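Local coordinates for protein SusD homolog (Bacteroides thetaiotaomicron, PDB 3EHM) that probably binds mucin O-glycans at the cell surface as a SusD-like outer membrane lipoprotein, for uptake by a gut symbiont, at residues N89-N94 against E487-A492; I211-H216 against E225-A230; I218-A223 against Y357-G362; T494-N499 against E504-L509. One frame throughout, in Å; residues are numbered along the deposited sequence.

Contact 1. Residues N89-N94 against E487-A492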
loop_
_atom_site.group_PDB
_atom_site.type_symbol
_atom_site.label_atom_id
_atom_site.label_comp_id
_atom_site.label_asym_id
_atom_site.label_seq_id
_atom_site.Cartn_x
_atom_site.Cartn_y
_atom_site.Cartn_z
ATOM N N ASN A 89 -12.454 4.211 -14.042
ATOM C CA ASN A 89 -13.657 4.712 -13.393
ATOM C C ASN A 89 -13.878 3.812 -12.176
ATOM O O ASN A 89 -14.270 4.267 -11.095
ATOM C CB ASN A 89 -14.845 4.607 -14.347
ATOM C CG ASN A 89 -16.167 4.822 -13.652
ATOM O OD1 ASN A 89 -16.996 3.911 -13.570
ATOM N ND2 ASN A 89 -16.376 6.026 -13.139
ATOM N N TYR A 90 -13.604 2.527 -12.369
ATOM C CA TYR A 90 -13.752 1.527 -11.318
ATOM C C TYR A 90 -12.769 1.848 -10.190
ATOM O O TYR A 90 -13.120 1.785 -9.012
ATOM C CB TYR A 90 -13.478 0.143 -11.913
ATOM C CG TYR A 90 -13.741 -1.041 -11.006
ATOM C CD1 TYR A 90 -14.838 -1.067 -10.143
ATOM C CD2 TYR A 90 -12.934 -2.174 -11.077
ATOM C CE1 TYR A 90 -15.126 -2.204 -9.374
ATOM C CE2 TYR A 90 -13.211 -3.311 -10.325
ATOM C CZ TYR A 90 -14.307 -3.323 -9.476
ATOM O OH TYR A 90 -14.581 -4.467 -8.754
ATOM N N ALA A 91 -11.545 2.217 -10.566
ATOM C CA ALA A 91 -10.506 2.559 -9.602
ATOM C C ALA A 91 -10.885 3.808 -8.809
ATOM O O ALA A 91 -10.673 3.875 -7.600
ATOM C CB ALA A 91 -9.181 2.780 -10.322
ATOM N N TYR A 92 -11.441 4.800 -9.496
ATOM C CA TYR A 92 -11.851 6.028 -8.825
ATOM C C TYR A 92 -12.899 5.683 -7.769
ATOM O O TYR A 92 -12.925 6.269 -6.688
ATOM C CB TYR A 92 -12.439 7.020 -9.830
ATOM C CG TYR A 92 -12.639 8.413 -9.269
ATOM C CD1 TYR A 92 -11.558 9.272 -9.083
ATOM C CD2 TYR A 92 -13.910 8.879 -8.947
ATOM C CE1 TYR A 92 -11.741 10.567 -8.592
ATOM C CE2 TYR A 92 -14.106 10.170 -8.455
ATOM C CZ TYR A 92 -13.019 11.009 -8.282
ATOM O OH TYR A 92 -13.211 12.293 -7.810
ATOM N N GLN A 93 -13.767 4.727 -8.080
ATOM C CA GLN A 93 -14.794 4.325 -7.126
ATOM C C GLN A 93 -14.164 3.633 -5.916
ATOM O O GLN A 93 -14.473 3.957 -4.767
ATOM C CB GLN A 93 -15.797 3.364 -7.777
ATOM C CG GLN A 93 -16.513 3.911 -9.007
ATOM C CD GLN A 93 -17.471 2.897 -9.619
ATOM O OE1 GLN A 93 -17.194 1.695 -9.643
ATOM N NE2 GLN A 93 -18.593 3.381 -10.130
ATOM N N ASN A 94 -13.277 2.679 -6.184
ATOM C CA ASN A 94 -12.634 1.910 -5.126
ATOM C C ASN A 94 -11.640 2.682 -4.268
ATOM O O ASN A 94 -11.400 2.316 -3.117
ATOM C CB ASN A 94 -11.961 0.665 -5.719
ATOM C CG ASN A 94 -12.961 -0.285 -6.358
ATOM O OD1 ASN A 94 -14.071 -0.473 -5.850
ATOM N ND2 ASN A 94 -12.570 -0.899 -7.468
ATOM N N GLU A 487 3.718 5.138 -12.984
ATOM C CA GLU A 487 3.969 6.185 -11.997
ATOM C C GLU A 487 2.663 6.591 -11.307
ATOM O O GLU A 487 2.675 7.208 -10.239
ATOM C CB GLU A 487 4.583 7.422 -12.667
ATOM C CG GLU A 487 5.982 7.238 -13.256
ATOM C CD GLU A 487 7.060 7.019 -12.204
ATOM O OE1 GLU A 487 6.835 7.358 -11.020
ATOM O OE2 GLU A 487 8.148 6.518 -12.570
ATOM N N ARG A 488 1.537 6.237 -11.919
ATOM C CA ARG A 488 0.227 6.591 -11.373
ATOM C C ARG A 488 -0.868 6.021 -12.256
ATOM O O ARG A 488 -0.606 5.593 -13.377
ATOM C CB ARG A 488 0.065 8.117 -11.356
ATOM C CG ARG A 488 0.083 8.748 -12.765
ATOM C CD ARG A 488 -0.082 10.273 -12.741
ATOM N NE ARG A 488 -1.451 10.706 -12.448
ATOM C CZ ARG A 488 -2.419 10.823 -13.354
ATOM N NH1 ARG A 488 -2.187 10.542 -14.630
ATOM N NH2 ARG A 488 -3.629 11.223 -12.986
ATOM N N PHE A 489 -2.094 6.016 -11.740
ATOM C CA PHE A 489 -3.249 5.582 -12.514
ATOM C C PHE A 489 -3.679 6.879 -13.194
ATOM O O PHE A 489 -3.351 7.961 -12.709
ATOM C CB PHE A 489 -4.395 5.116 -11.600
ATOM C CG PHE A 489 -4.449 3.628 -11.376
ATOM C CD1 PHE A 489 -3.502 2.779 -11.943
ATOM C CD2 PHE A 489 -5.458 3.075 -10.588
ATOM C CE1 PHE A 489 -3.558 1.399 -11.725
ATOM C CE2 PHE A 489 -5.520 1.697 -10.366
ATOM C CZ PHE A 489 -4.567 0.860 -10.938
ATOM N N ARG A 490 -4.393 6.789 -14.312
ATOM C CA ARG A 490 -4.870 7.999 -14.971
ATOM C C ARG A 490 -6.379 8.014 -14.768
ATOM O O ARG A 490 -6.989 6.963 -14.573
ATOM C CB ARG A 490 -4.559 7.989 -16.475
ATOM C CG ARG A 490 -5.419 7.024 -17.283
ATOM C CD ARG A 490 -5.367 7.318 -18.776
ATOM N NE ARG A 490 -6.228 6.400 -19.518
ATOM C CZ ARG A 490 -6.625 6.585 -20.771
ATOM N NH1 ARG A 490 -6.240 7.663 -21.442
ATOM N NH2 ARG A 490 -7.425 5.696 -21.350
ATOM N N PHE A 491 -6.980 9.196 -14.790
ATOM C CA PHE A 491 -8.425 9.288 -14.636
ATOM C C PHE A 491 -9.064 8.799 -15.926
ATOM O O PHE A 491 -8.422 8.783 -16.979
ATOM C CB PHE A 491 -8.845 10.734 -14.369
ATOM C CG PHE A 491 -8.409 11.249 -13.033
ATOM C CD1 PHE A 491 -9.072 10.861 -11.876
ATOM C CD2 PHE A 491 -7.305 12.086 -12.922
ATOM C CE1 PHE A 491 -8.640 11.300 -10.626
ATOM C CE2 PHE A 491 -6.866 12.531 -11.675
ATOM C CZ PHE A 491 -7.535 12.134 -10.528
ATOM N N ALA A 492 -10.320 8.381 -15.835
ATOM C CA ALA A 492 -11.054 7.913 -17.002
ATOM C C ALA A 492 -11.340 9.136 -17.874
ATOM O O ALA A 492 -11.949 10.100 -17.414
ATOM C CB ALA A 492 -12.361 7.255 -16.561
#

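Contact 2. Residues I211-H216 against E225-A230. Unlike the reference sequence in segment 211-216: Val212 (reference Ala).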
loop_
_atom_site.group_PDB
_atom_site.type_symbol
_atom_site.label_atom_id
_atom_site.label_comp_id
_atom_site.label_asym_id
_atom_site.label_seq_id
_atom_site.Cartn_x
_atom_site.Cartn_y
_atom_site.Cartn_z
ATOM N N ILE A 211 3.022 10.459 6.300
ATOM C CA ILE A 211 2.896 11.580 5.374
ATOM C C ILE A 211 4.094 12.528 5.425
ATOM O O ILE A 211 4.563 12.993 4.389
ATOM C CB ILE A 211 1.609 12.379 5.662
ATOM C CG1 ILE A 211 0.384 11.515 5.345
ATOM C CG2 ILE A 211 1.587 13.657 4.842
ATOM C CD1 ILE A 211 -0.930 12.115 5.828
ATOM N N VAL A 212 4.590 12.822 6.625
ATOM C CA VAL A 212 5.733 13.725 6.749
ATOM C C VAL A 212 6.974 13.130 6.097
ATOM O O VAL A 212 7.745 13.840 5.449
ATOM C CB VAL A 212 6.049 14.059 8.220
ATOM C CG1 VAL A 212 4.878 14.794 8.842
ATOM C CG2 VAL A 212 6.357 12.803 8.994
ATOM N N VAL A 213 7.172 11.827 6.269
ATOM C CA VAL A 213 8.316 11.173 5.657
ATOM C C VAL A 213 8.115 11.173 4.141
ATOM O O VAL A 213 9.069 11.324 3.382
ATOM C CB VAL A 213 8.478 9.721 6.173
ATOM C CG1 VAL A 213 9.521 8.979 5.348
ATOM C CG2 VAL A 213 8.896 9.746 7.635
ATOM N N ARG A 214 6.866 11.032 3.703
ATOM C CA ARG A 214 6.566 11.024 2.274
ATOM C C ARG A 214 6.961 12.335 1.590
ATOM O O ARG A 214 7.340 12.334 0.424
ATOM C CB ARG A 214 5.071 10.790 2.031
ATOM C CG ARG A 214 4.717 10.589 0.555
ATOM C CD ARG A 214 4.497 9.114 0.243
ATOM N NE ARG A 214 3.169 8.676 0.669
ATOM C CZ ARG A 214 2.921 7.554 1.340
ATOM N NH1 ARG A 214 3.910 6.737 1.679
ATOM N NH2 ARG A 214 1.673 7.244 1.659
ATOM N N VAL A 215 6.878 13.451 2.312
ATOM C CA VAL A 215 7.198 14.748 1.721
ATOM C C VAL A 215 8.578 15.327 2.025
ATOM O O VAL A 215 8.969 16.315 1.406
ATOM C CB VAL A 215 6.167 15.825 2.140
ATOM C CG1 VAL A 215 4.749 15.337 1.869
ATOM C CG2 VAL A 215 6.347 16.169 3.611
ATOM N N HIS A 216 9.326 14.726 2.943
ATOM C CA HIS A 216 10.627 15.295 3.302
ATOM C C HIS A 216 11.603 15.555 2.155
ATOM O O HIS A 216 12.351 16.532 2.199
ATOM C CB HIS A 216 11.281 14.473 4.432
ATOM C CG HIS A 216 12.153 13.345 3.968
ATOM N ND1 HIS A 216 13.480 13.519 3.640
ATOM C CD2 HIS A 216 11.903 12.021 3.841
ATOM C CE1 HIS A 216 14.011 12.349 3.334
ATOM N NE2 HIS A 216 13.077 11.422 3.448
ATOM N N GLU A 225 7.371 20.540 9.830
ATOM C CA GLU A 225 6.241 21.234 10.437
ATOM C C GLU A 225 5.320 20.278 11.191
ATOM O O GLU A 225 4.574 20.708 12.069
ATOM C CB GLU A 225 5.427 21.982 9.370
ATOM C CG GLU A 225 4.469 23.035 9.935
ATOM C CD GLU A 225 3.531 23.625 8.887
ATOM O OE1 GLU A 225 3.918 23.690 7.699
ATOM O OE2 GLU A 225 2.405 24.039 9.256
ATOM N N TYR A 226 5.379 18.984 10.869
ATOM C CA TYR A 226 4.497 18.017 11.520
ATOM C C TYR A 226 5.111 16.752 12.114
ATOM O O TYR A 226 4.501 16.129 12.986
ATOM C CB TYR A 226 3.387 17.579 10.557
ATOM C CG TYR A 226 2.406 18.663 10.181
ATOM C CD1 TYR A 226 2.698 19.578 9.172
ATOM C CD2 TYR A 226 1.178 18.768 10.830
ATOM C CE1 TYR A 226 1.784 20.570 8.814
ATOM C CE2 TYR A 226 0.262 19.750 10.484
ATOM C CZ TYR A 226 0.567 20.647 9.476
ATOM O OH TYR A 226 -0.354 21.608 9.121
ATOM N N ILE A 227 6.290 16.355 11.650
ATOM C CA ILE A 227 6.902 15.131 12.157
ATOM C C ILE A 227 7.161 15.177 13.661
ATOM O O ILE A 227 7.011 14.173 14.356
ATOM C CB ILE A 227 8.217 14.810 11.408
ATOM C CG1 ILE A 227 8.652 13.381 11.725
ATOM C CG2 ILE A 227 9.312 15.787 11.806
ATOM C CD1 ILE A 227 9.656 12.823 10.730
ATOM N N THR A 228 7.540 16.347 14.163
ATOM C CA THR A 228 7.796 16.499 15.587
ATOM C C THR A 228 6.486 16.387 16.366
ATOM O O THR A 228 6.442 15.763 17.424
ATOM C CB THR A 228 8.462 17.855 15.892
ATOM O OG1 THR A 228 9.740 17.915 15.244
ATOM C CG2 THR A 228 8.648 18.030 17.394
ATOM N N LYS A 229 5.418 16.982 15.840
ATOM C CA LYS A 229 4.121 16.927 16.513
ATOM C C LYS A 229 3.574 15.501 16.529
ATOM O O LYS A 229 2.908 15.093 17.475
ATOM C CB LYS A 229 3.108 17.845 15.818
ATOM C CG LYS A 229 3.566 19.284 15.657
ATOM C CD LYS A 229 2.388 20.240 15.475
ATOM C CE LYS A 229 1.504 19.863 14.293
ATOM N NZ LYS A 229 0.348 20.803 14.131
ATOM N N ALA A 230 3.856 14.748 15.471
ATOM C CA ALA A 230 3.383 13.372 15.368
ATOM C C ALA A 230 3.984 12.474 16.442
ATOM O O ALA A 230 3.294 11.644 17.031
ATOM C CB ALA A 230 3.711 12.816 13.989
#

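Contact 3. Residues I218-A223 against Y357-G362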
loop_
_atom_site.group_PDB
_atom_site.type_symbol
_atom_site.label_atom_id
_atom_site.label_comp_id
_atom_site.label_asym_id
_atom_site.label_seq_id
_atom_site.Cartn_x
_atom_site.Cartn_y
_atom_site.Cartn_z
ATOM N N ILE A 218 10.783 16.285 -1.080
ATOM C CA ILE A 218 10.257 17.375 -1.897
ATOM C C ILE A 218 10.046 18.657 -1.096
ATOM O O ILE A 218 10.260 19.756 -1.608
ATOM C CB ILE A 218 8.911 16.973 -2.552
ATOM C CG1 ILE A 218 9.143 15.865 -3.581
ATOM C CG2 ILE A 218 8.261 18.185 -3.227
ATOM C CD1 ILE A 218 9.960 16.302 -4.789
ATOM N N ASP A 219 9.628 18.515 0.158
ATOM C CA ASP A 219 9.381 19.672 1.012
ATOM C C ASP A 219 9.769 19.375 2.456
ATOM O O ASP A 219 8.917 19.059 3.289
ATOM C CB ASP A 219 7.903 20.064 0.952
ATOM C CG ASP A 219 7.657 21.491 1.410
ATOM O OD1 ASP A 219 8.243 21.904 2.431
ATOM O OD2 ASP A 219 6.867 22.198 0.748
ATOM N N GLU A 220 11.058 19.486 2.753
ATOM C CA GLU A 220 11.554 19.221 4.097
ATOM C C GLU A 220 10.911 20.121 5.156
ATOM O O GLU A 220 10.689 19.695 6.294
ATOM C CB GLU A 220 13.075 19.379 4.125
ATOM C CG GLU A 220 13.682 19.220 5.502
ATOM C CD GLU A 220 15.196 19.233 5.474
ATOM O OE1 GLU A 220 15.774 20.067 4.741
ATOM O OE2 GLU A 220 15.807 18.416 6.195
ATOM N N THR A 221 10.614 21.361 4.786
ATOM C CA THR A 221 9.997 22.302 5.717
ATOM C C THR A 221 8.644 21.772 6.194
ATOM O O THR A 221 8.361 21.767 7.390
ATOM C CB THR A 221 9.802 23.685 5.058
ATOM O OG1 THR A 221 11.076 24.213 4.659
ATOM C CG2 THR A 221 9.148 24.650 6.031
ATOM N N LEU A 222 7.814 21.324 5.257
ATOM C CA LEU A 222 6.503 20.783 5.606
ATOM C C LEU A 222 6.673 19.545 6.475
ATOM O O LEU A 222 5.925 19.341 7.431
ATOM C CB LEU A 222 5.716 20.414 4.345
ATOM C CG LEU A 222 4.401 19.661 4.576
ATOM C CD1 LEU A 222 3.435 20.524 5.378
ATOM C CD2 LEU A 222 3.794 19.286 3.235
ATOM N N ALA A 223 7.659 18.717 6.136
ATOM C CA ALA A 223 7.925 17.500 6.896
ATOM C C ALA A 223 8.219 17.863 8.344
ATOM O O ALA A 223 7.662 17.275 9.271
ATOM C CB ALA A 223 9.104 16.749 6.293
ATOM N N TYR A 357 17.805 11.200 7.974
ATOM C CA TYR A 357 17.864 12.531 7.376
ATOM C C TYR A 357 17.764 13.654 8.405
ATOM O O TYR A 357 17.406 14.785 8.079
ATOM C CB TYR A 357 16.779 12.660 6.301
ATOM C CG TYR A 357 17.118 11.845 5.073
ATOM C CD1 TYR A 357 18.002 12.336 4.111
ATOM C CD2 TYR A 357 16.640 10.542 4.921
ATOM C CE1 TYR A 357 18.409 11.547 3.028
ATOM C CE2 TYR A 357 17.039 9.745 3.846
ATOM C CZ TYR A 357 17.926 10.255 2.906
ATOM O OH TYR A 357 18.335 9.468 1.855
ATOM N N ASN A 358 18.083 13.323 9.653
ATOM C CA ASN A 358 18.075 14.289 10.751
ATOM C C ASN A 358 16.775 15.041 11.011
ATOM O O ASN A 358 16.803 16.213 11.394
ATOM C CB ASN A 358 19.195 15.312 10.547
ATOM C CG ASN A 358 20.555 14.769 10.927
ATOM O OD1 ASN A 358 21.021 13.775 10.374
ATOM N ND2 ASN A 358 21.204 15.429 11.880
ATOM N N LEU A 359 15.641 14.381 10.816
ATOM C CA LEU A 359 14.356 15.021 11.062
ATOM C C LEU A 359 13.959 14.786 12.522
ATOM O O LEU A 359 13.223 15.571 13.114
ATOM C CB LEU A 359 13.292 14.455 10.114
ATOM C CG LEU A 359 13.606 14.580 8.618
ATOM C CD1 LEU A 359 12.437 14.048 7.805
ATOM C CD2 LEU A 359 13.878 16.032 8.265
ATOM N N ILE A 360 14.453 13.690 13.090
ATOM C CA ILE A 360 14.191 13.340 14.483
ATOM C C ILE A 360 15.490 12.825 15.091
ATOM O O ILE A 360 16.461 12.580 14.375
ATOM C CB ILE A 360 13.135 12.219 14.622
ATOM C CG1 ILE A 360 13.670 10.920 14.010
ATOM C CG2 ILE A 360 11.835 12.633 13.954
ATOM C CD1 ILE A 360 12.763 9.717 14.230
ATOM N N GLY A 361 15.503 12.651 16.408
ATOM C CA GLY A 361 16.697 12.151 17.066
ATOM C C GLY A 361 16.729 10.633 17.061
ATOM O O GLY A 361 15.709 9.984 16.820
ATOM N N GLY A 362 17.900 10.060 17.316
ATOM C CA GLY A 362 18.010 8.615 17.342
ATOM C C GLY A 362 18.947 8.033 16.304
ATOM O O GLY A 362 19.394 8.722 15.385
HETATM O O HOH W 1 17.205 16.151 5.888
#

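Contact 4. Residues T494-N499 against E504-L509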
loop_
_atom_site.group_PDB
_atom_site.type_symbol
_atom_site.label_atom_id
_atom_site.label_comp_id
_atom_site.label_asym_id
_atom_site.label_seq_id
_atom_site.Cartn_x
_atom_site.Cartn_y
_atom_site.Cartn_z
ATOM N N THR A 494 -13.525 9.868 -20.096
ATOM C CA THR A 494 -14.921 10.284 -20.124
ATOM C C THR A 494 -15.362 11.021 -18.869
ATOM O O THR A 494 -16.358 11.734 -18.897
ATOM C CB THR A 494 -15.877 9.094 -20.340
ATOM O OG1 THR A 494 -15.835 8.230 -19.199
ATOM C CG2 THR A 494 -15.488 8.317 -21.591
ATOM N N ALA A 495 -14.627 10.857 -17.770
ATOM C CA ALA A 495 -14.987 11.536 -16.526
ATOM C C ALA A 495 -14.928 13.052 -16.711
ATOM O O ALA A 495 -15.681 13.794 -16.080
ATOM C CB ALA A 495 -14.052 11.108 -15.396
ATOM N N TYR A 496 -14.026 13.507 -17.578
ATOM C CA TYR A 496 -13.878 14.932 -17.857
ATOM C C TYR A 496 -15.169 15.541 -18.403
ATOM O O TYR A 496 -15.431 16.730 -18.220
ATOM C CB TYR A 496 -12.770 15.165 -18.882
ATOM C CG TYR A 496 -11.371 15.063 -18.336
ATOM C CD1 TYR A 496 -10.851 13.848 -17.900
ATOM C CD2 TYR A 496 -10.551 16.187 -18.290
ATOM C CE1 TYR A 496 -9.540 13.756 -17.436
ATOM C CE2 TYR A 496 -9.248 16.108 -17.832
ATOM C CZ TYR A 496 -8.746 14.893 -17.410
ATOM O OH TYR A 496 -7.439 14.830 -16.992
ATOM N N ASN A 497 -15.962 14.722 -19.086
ATOM C CA ASN A 497 -17.222 15.177 -19.668
ATOM C C ASN A 497 -18.288 15.469 -18.612
ATOM O O ASN A 497 -19.192 16.271 -18.841
ATOM C CB ASN A 497 -17.752 14.118 -20.638
ATOM C CG ASN A 497 -16.840 13.912 -21.830
ATOM O OD1 ASN A 497 -16.820 12.835 -22.432
ATOM N ND2 ASN A 497 -16.090 14.947 -22.188
ATOM N N SER A 498 -18.175 14.823 -17.456
ATOM C CA SER A 498 -19.154 15.001 -16.385
ATOM C C SER A 498 -18.768 16.031 -15.320
ATOM O O SER A 498 -19.576 16.365 -14.455
ATOM C CB SER A 498 -19.430 13.654 -15.711
ATOM O OG SER A 498 -19.905 12.704 -16.652
ATOM N N ASN A 499 -17.534 16.521 -15.376
ATOM C CA ASN A 499 -17.058 17.513 -14.413
ATOM C C ASN A 499 -16.081 18.472 -15.090
ATOM O O ASN A 499 -14.912 18.137 -15.298
ATOM C CB ASN A 499 -16.357 16.823 -13.244
ATOM C CG ASN A 499 -15.890 17.804 -12.182
ATOM O OD1 ASN A 499 -15.794 19.007 -12.427
ATOM N ND2 ASN A 499 -15.587 17.290 -10.998
ATOM N N GLU A 504 -8.593 20.960 -15.534
ATOM C CA GLU A 504 -7.406 21.515 -14.897
ATOM C C GLU A 504 -6.390 20.460 -14.433
ATOM O O GLU A 504 -5.251 20.795 -14.102
ATOM C CB GLU A 504 -7.863 22.380 -13.716
ATOM C CG GLU A 504 -6.852 22.592 -12.618
ATOM C CD GLU A 504 -7.376 23.500 -11.523
ATOM O OE1 GLU A 504 -8.492 23.245 -11.006
ATOM O OE2 GLU A 504 -6.664 24.468 -11.177
ATOM N N ILE A 505 -6.797 19.193 -14.431
ATOM C CA ILE A 505 -5.935 18.095 -13.979
ATOM C C ILE A 505 -4.512 18.072 -14.533
ATOM O O ILE A 505 -3.553 17.979 -13.767
ATOM C CB ILE A 505 -6.602 16.721 -14.253
ATOM C CG1 ILE A 505 -7.853 16.577 -13.387
ATOM C CG2 ILE A 505 -5.625 15.583 -13.954
ATOM C CD1 ILE A 505 -7.576 16.641 -11.908
ATOM N N PRO A 506 -4.347 18.139 -15.865
ATOM C CA PRO A 506 -2.983 18.121 -16.402
ATOM C C PRO A 506 -2.104 19.232 -15.818
ATOM O O PRO A 506 -0.916 19.021 -15.556
ATOM C CB PRO A 506 -3.204 18.273 -17.903
ATOM C CG PRO A 506 -4.491 17.542 -18.112
ATOM C CD PRO A 506 -5.335 18.046 -16.955
ATOM N N THR A 507 -2.686 20.411 -15.611
ATOM C CA THR A 507 -1.933 21.525 -15.043
ATOM C C THR A 507 -1.586 21.213 -13.582
ATOM O O THR A 507 -0.485 21.510 -13.116
ATOM C CB THR A 507 -2.741 22.841 -15.100
ATOM O OG1 THR A 507 -3.083 23.136 -16.462
ATOM C CG2 THR A 507 -1.923 23.990 -14.533
ATOM N N LEU A 508 -2.524 20.605 -12.862
ATOM C CA LEU A 508 -2.276 20.259 -11.469
ATOM C C LEU A 508 -1.197 19.183 -11.374
ATOM O O LEU A 508 -0.418 19.156 -10.423
ATOM C CB LEU A 508 -3.567 19.776 -10.805
ATOM C CG LEU A 508 -4.674 20.827 -10.701
ATOM C CD1 LEU A 508 -5.933 20.188 -10.146
ATOM C CD2 LEU A 508 -4.219 21.977 -9.817
ATOM N N LEU A 509 -1.154 18.309 -12.374
ATOM C CA LEU A 509 -0.176 17.227 -12.431
ATOM C C LEU A 509 1.188 17.716 -12.906
ATOM O O LEU A 509 2.222 17.167 -12.521
ATOM C CB LEU A 509 -0.653 16.130 -13.385
ATOM C CG LEU A 509 -1.703 15.112 -12.939
ATOM C CD1 LEU A 509 -2.275 14.414 -14.166
ATOM C CD2 LEU A 509 -1.074 14.097 -11.978
#

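Contact 1. Residues N89-N94 against E487-A492
Residues 89-94 form part of helix 85-110, and residues 487-492 run past them as an extended loop. The two backbones converge toward one end: the CA atoms of Asn89 and Ala492 are 5.5 Å apart, while those of Ala91 and Phe489 are 8.4 Å apart. No hydrogen bond links the segments, and the contact is apolar. The methyl of Ala91 points at the loop and meets the Phe489 ring obliquely, with CB 3.7 Å from CD2 and 3.8 Å from CE2. With chi1 at -169°, the ring of Tyr92 swings away from its own backbone N and off the helix toward Phe491. Its CE1 comes to 3.8 Å from CE1 of Phe491, arriving at the edge of the Phe491 ring and near its plane. The two side chains are inclined to each other and are not stacked. At the close end, CB of Ala492 lies 4.0 Å from the backbone N of Asn89. The loop's aromatics also pack elsewhere: Phe491 stacks on Phe140 of helix 116-140, and Phe489 meets Phe83 edge-to-face. The arrangement is a largely buried aromatic cluster, in which a late loop of the SusD-like fold packs on an early helix.

Contact 2. Residues I211-H216 against E225-A230
Val212 overlaps Ile227 with both of its methyl groups and Tyr226 with CG1. This valine differs from the reference sequence, which has alanine here. CG1 reaches the backbone of the second helix, 3.5 Å from Ile227 N, and also lies 3.6 Å from CB of Tyr226. CG2 rests on the Ile227 side chain, 3.6 Å from its CG1. The two branched side chains cross at about a right angle. Both torsions of Ile227 are extended (chi1 -167°, chi2 162°), and they place its CD1 3.7 Å from Val212 CG2. The same CD1 only grazes CG2 of Val213, at 4.4 Å. Tyr226 takes part through CB, while its ring leads away from the contact. No hydrogen bond crosses. The helix axes of 211-215 and 225-230 approach to 9.1 Å and run nearly antiparallel, with 150° between their directions, so the pair is a helical hairpin with a short connection. All four touching residues are buried. Around the hairpin, helix 160-178 meets Ile211 and Tyr226. Helix 344-356 packs on Val213 and Ile227, and helix 449-459 receives Arg214, which forms salt bridges with Glu451 and Glu455.

Contact 3. Residues I218-A223 against Y357-G362
Glu220 reaches toward residues 357-362 because its chain is stretched out, with CG anti to the backbone N (chi1 176°) and the next torsion also extended (chi2 174°). In Leu359, chi1 of -57° sends CG toward Glu220, and the branch at CG turns CD2 to the carboxylate. CD2 of Leu359 and OE2 of Glu220 are 3.7 Å apart, a plain van der Waals contact. The polar link runs through a water. This water donates to OE2 of Glu220 at 2.7 Å and to the carbonyl O of Tyr357 at 2.6 Å. It therefore bridges two oxygens that would both be acceptors if the carboxylate is ionised, as expected. OE2 also makes a long, weak ion pair with Lys224, which would slightly offset its charge. Both segments sit at helix ends. Asp219 is the N-cap of helix 220-231, and its OD1 accepts from Leu222 N at 2.9 Å, with the donor above the carboxylate plane. Its other oxygen, OD2, is in a salt bridge with Arg165. In residues 357-362, Asn358 has positive phi and is the C-prime residue of a Schellman motif that ends helix 344-356. The contact thus joins the start of one helix to the end of another at the surface. Helix 160-178 packs on Leu222, and helix 429-445 packs on Tyr357.

Contact 4. Residues T494-N499 against E504-L509
The Tyr496 ring meets Pro506 at its edge, with Pro506 CD lying near the ring plane, while Ile505 CB approaches obliquely. Neither residue stacks on a face of the ring. The setting is a pair of short helical turns, 495-498 and 505-509, joined by a brief loop late in the SusD-like fold. The first is only weakly bonded. Ser498 N bonds to Ala495 O at 3.0 Å, but the bond from Asn499 N to the same oxygen is weak. The second turn is firmer, with Leu509 N bonded to Ile505 O at 2.8 Å. The turns stay well apart, and their nearest CA atoms, in Tyr496 and Ile505, are 9.4 Å from each other. One long side chain spans the gap. A chi1 of -77° sets the Tyr496 ring opposite its own carbonyl carbon, and the ring extends until its hydroxyl end meets the second turn. Ile505 touches that end with its branch point and the methyl CG2, while CD1 leads away. No hydrogen bond joins the segments, and the contact is small and partly buried. Residues flanking the two turns bond to the loop at 155-156: Asn499 ND2 to Pro155 O, and Glu504 in a salt bridge with Lys156. Ile505 also packs on Phe157. At the tyrosine tip, OH lies 3.8 Å from CD of Pro506. It is 3.6 Å from CG2 of Ile505. Nearer still is CB of Ile505, 3.4 Å from Tyr496 OH.

In the fold
Contacts 1 and 2 are buried and apolar, contact 4 is partly buried, and contact 3 lies at the surface, where a water joins polar groups. Contacts 2 and 3 share helix 220-231, with centres about 7 Å apart. His216 packs on both Tyr357 and Leu359 between them, and their segments alternate along the chain. Contacts 1 and 4 form the other pair, with centres about 12 Å apart. They meet where Phe491 packs on Ile505 and Arg488 on Leu509. The two pairs do not touch. Contact 1 spans most of the chain and encloses contacts 2 and 3 in sequence, whereas contacts 2 and 4 are local.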